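Local coordinates for protein phosphoribosylaminoimidazole-succinocarboxamide synthase (Pyrococcus horikoshii, PDB 4O7T) that catalyses the ATP-dependent joining of L-aspartate to the carboxylate of a phosphoribosyl aminoimidazole, a step of de novo purine biosynthesis, at residues V91-V96 against E118-N123. Residues are numbered along the deposited sequence; the frame is centred on the assembly and turned at random.
Sequences VVRNVV and ELYYKN. With TMP (thymidine-5'-phosphate), chain B; ADP (adenosine-5'-diphosphate), chain C.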
# COMPACT_ATOMS: atom_id res chain seq x y z
N VAL A 91 1.25 -1.85 -11.07
CA VAL A 91 2.65 -2.12 -11.27
C VAL A 91 2.93 -3.59 -10.96
O VAL A 91 2.59 -4.09 -9.87
CB VAL A 91 3.56 -1.18 -10.43
CG1 VAL A 91 5.03 -1.58 -10.56
CG2 VAL A 91 3.37 0.28 -10.83
N VAL A 92 3.55 -4.28 -11.91
CA VAL A 92 3.99 -5.66 -11.69
C VAL A 92 5.52 -5.70 -11.60
O VAL A 92 6.21 -5.07 -12.40
CB VAL A 92 3.49 -6.61 -12.80
CG1 VAL A 92 3.83 -8.05 -12.45
CG2 VAL A 92 1.99 -6.45 -13.03
N ARG A 93 6.03 -6.43 -10.61
CA ARG A 93 7.47 -6.41 -10.30
C ARG A 93 8.03 -7.83 -10.15
O ARG A 93 7.49 -8.64 -9.39
CB ARG A 93 7.74 -5.56 -9.04
CG ARG A 93 6.83 -4.32 -8.90
CD ARG A 93 7.15 -3.44 -7.68
NE ARG A 93 8.34 -2.63 -7.92
CZ ARG A 93 8.38 -1.30 -8.02
NH1 ARG A 93 7.30 -0.54 -7.83
NH2 ARG A 93 9.56 -0.73 -8.30
N ASN A 94 9.12 -8.11 -10.88
CA ASN A 94 9.79 -9.42 -10.87
C ASN A 94 11.14 -9.37 -10.17
O ASN A 94 11.54 -10.33 -9.51
CB ASN A 94 9.99 -9.92 -12.30
CG ASN A 94 8.67 -10.07 -13.05
OD1 ASN A 94 7.76 -10.74 -12.56
ND2 ASN A 94 8.56 -9.45 -14.23
N VAL A 95 11.83 -8.23 -10.32
CA VAL A 95 13.18 -8.03 -9.82
C VAL A 95 13.16 -6.72 -9.02
O VAL A 95 12.53 -5.75 -9.47
CB VAL A 95 14.18 -7.96 -11.00
CG1 VAL A 95 15.54 -7.48 -10.56
CG2 VAL A 95 14.28 -9.32 -11.69
N VAL A 96 13.78 -6.69 -7.84
CA VAL A 96 13.81 -5.48 -7.02
C VAL A 96 14.53 -4.32 -7.70
O VAL A 96 15.68 -4.44 -8.14
CB VAL A 96 14.40 -5.71 -5.61
CG1 VAL A 96 14.47 -4.41 -4.83
CG2 VAL A 96 13.58 -6.73 -4.84
N GLU A 118 1.43 -4.04 -7.34
CA GLU A 118 1.16 -2.84 -6.54
C GLU A 118 0.10 -1.98 -7.24
O GLU A 118 0.10 -1.87 -8.47
CB GLU A 118 2.44 -2.01 -6.34
CG GLU A 118 3.59 -2.76 -5.64
CD GLU A 118 4.88 -1.95 -5.55
OE1 GLU A 118 5.06 -0.99 -6.34
OE2 GLU A 118 5.73 -2.28 -4.69
N LEU A 119 -0.79 -1.39 -6.45
CA LEU A 119 -1.80 -0.47 -6.96
C LEU A 119 -1.44 0.95 -6.55
O LEU A 119 -1.13 1.19 -5.37
CB LEU A 119 -3.18 -0.82 -6.42
CG LEU A 119 -3.65 -2.25 -6.70
CD1 LEU A 119 -4.92 -2.57 -5.91
CD2 LEU A 119 -3.85 -2.48 -8.20
N TYR A 120 -1.50 1.87 -7.50
CA TYR A 120 -1.30 3.29 -7.23
C TYR A 120 -2.51 4.08 -7.71
O TYR A 120 -3.02 3.84 -8.80
CB TYR A 120 -0.05 3.81 -7.93
CG TYR A 120 1.22 3.24 -7.35
CD1 TYR A 120 1.88 3.88 -6.31
CD2 TYR A 120 1.74 2.04 -7.85
CE1 TYR A 120 3.05 3.35 -5.78
CE2 TYR A 120 2.91 1.49 -7.32
CZ TYR A 120 3.56 2.16 -6.29
OH TYR A 120 4.73 1.61 -5.77
N TYR A 121 -2.97 4.99 -6.87
CA TYR A 121 -4.11 5.82 -7.21
C TYR A 121 -3.62 7.00 -8.07
O TYR A 121 -2.77 7.77 -7.64
CB TYR A 121 -4.77 6.29 -5.91
CG TYR A 121 -5.88 7.33 -6.06
CD1 TYR A 121 -6.76 7.29 -7.14
CD2 TYR A 121 -6.05 8.33 -5.10
CE1 TYR A 121 -7.79 8.22 -7.26
CE2 TYR A 121 -7.07 9.27 -5.22
CZ TYR A 121 -7.92 9.21 -6.31
OH TYR A 121 -8.92 10.11 -6.43
N LYS A 122 -4.12 7.08 -9.30
CA LYS A 122 -3.76 8.18 -10.22
C LYS A 122 -4.39 9.48 -9.76
O LYS A 122 -5.56 9.72 -10.03
CB LYS A 122 -4.23 7.89 -11.64
CG LYS A 122 -3.19 7.30 -12.55
CD LYS A 122 -3.74 7.17 -13.97
CE LYS A 122 -3.45 8.39 -14.81
NZ LYS A 122 -2.02 8.42 -15.24
N ASN A 123 -3.62 10.30 -9.06
CA ASN A 123 -4.13 11.54 -8.50
C ASN A 123 -2.99 12.54 -8.33
O ASN A 123 -2.02 12.27 -7.63
CB ASN A 123 -4.79 11.26 -7.15
CG ASN A 123 -5.44 12.48 -6.55
OD1 ASN A 123 -4.76 13.44 -6.19
ND2 ASN A 123 -6.76 12.45 -6.43
P TMP B . 8.77 2.67 -9.38
O1P TMP B . 9.02 4.13 -9.55
O2P TMP B . 7.57 2.39 -8.50
O3P TMP B . 9.98 1.81 -9.11
O5' TMP B . 8.32 2.25 -10.87
C5' TMP B . 7.88 0.92 -11.18
C4' TMP B . 7.63 0.80 -12.68
O4' TMP B . 6.49 1.58 -13.07
C3' TMP B . 8.80 1.30 -13.54
O3' TMP B . 8.98 0.36 -14.59
C2' TMP B . 8.34 2.55 -14.23
C1' TMP B . 6.82 2.53 -14.09
N1 TMP B . 6.29 3.86 -13.78
C2 TMP B . 5.52 4.56 -14.74
O2 TMP B . 5.31 4.03 -15.86
N3 TMP B . 5.00 5.78 -14.49
C4 TMP B . 5.23 6.37 -13.30
O4 TMP B . 4.77 7.52 -13.07
C5 TMP B . 6.03 5.68 -12.26
C5M TMP B . 6.30 6.31 -10.91
C6 TMP B . 6.54 4.42 -12.57
PB ADP C . -0.32 8.59 -18.35
O1B ADP C . -1.36 7.50 -18.39
O2B ADP C . 1.11 8.12 -18.27
O3B ADP C . -0.67 9.71 -17.40
PA ADP C . -0.59 10.83 -20.11
O1A ADP C . -0.83 11.60 -18.83
O2A ADP C . 0.51 11.26 -21.06
O3A ADP C . -0.38 9.25 -19.82
O5' ADP C . -1.98 10.86 -20.93
C5' ADP C . -2.76 9.70 -21.21
C4' ADP C . -4.10 9.77 -20.49
O4' ADP C . -5.09 9.10 -21.29
C3' ADP C . -4.07 9.03 -19.16
O3' ADP C . -4.92 9.71 -18.23
C2' ADP C . -4.65 7.66 -19.48
O2' ADP C . -5.31 7.06 -18.38
C1' ADP C . -5.65 7.99 -20.57
N9 ADP C . -5.95 6.84 -21.47
C8 ADP C . -5.09 5.90 -21.90
N7 ADP C . -5.72 5.00 -22.70
C5 ADP C . -7.01 5.37 -22.79
C6 ADP C . -8.24 4.87 -23.46
N6 ADP C . -8.22 3.77 -24.23
N1 ADP C . -9.40 5.56 -23.27
C2 ADP C . -9.46 6.66 -22.50
N3 ADP C . -8.38 7.17 -21.87
C4 ADP C . -7.16 6.58 -21.97
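Arg93 meets Glu118 through a salt bridge, NH1 to OE1 at 2.7 Å, beside the phosphate of thymidine-5'-phosphate. Guanidinium and carboxylate are turned 54° apart, and the bond reaches OE1 from above the carboxylate plane. From the opposite face of that plane the Tyr120 hydroxyl donates to the same oxygen (OH to OE1, 2.7 Å), so two donors grip OE1, which probably limits how far the carboxylate can turn. The arginine chain bends at chi3 (77°), which leaves NH1 to serve Glu118 and also the ligand's O2P at 3.0 Å, while NH2 donates a hydrogen bond to O3P at 2.7 Å; a guanidinium suits the place, since its NH1 and NH2 can serve a carboxylate and two phosphate oxygens at once. Val91 lies alongside with its two branches divided: CG2 packs on CE2 of Tyr120 at 3.7 Å, and CG1 touches C5' of the nucleotide. With an alanine at Arg93, the Glu118 carboxylate is likely to be left without its cationic mate and the phosphate without two of its donors. Behind these side chains, Val91 and Glu118 form an antiparallel hydrogen-bonded pair joining strands 84-93 and 111-121: Val91 N to Glu118 O and Glu118 N to Val91 O are hydrogen bonds of 2.8 Å each. Ser99 and Arg198 also bind the nucleotide. Lys122 NZ hydrogen-bonds to ADP O3B. Glu118 thus probably steadies Arg93 as a second-shell residue, consistent with a site for the substrate's ribose phosphate.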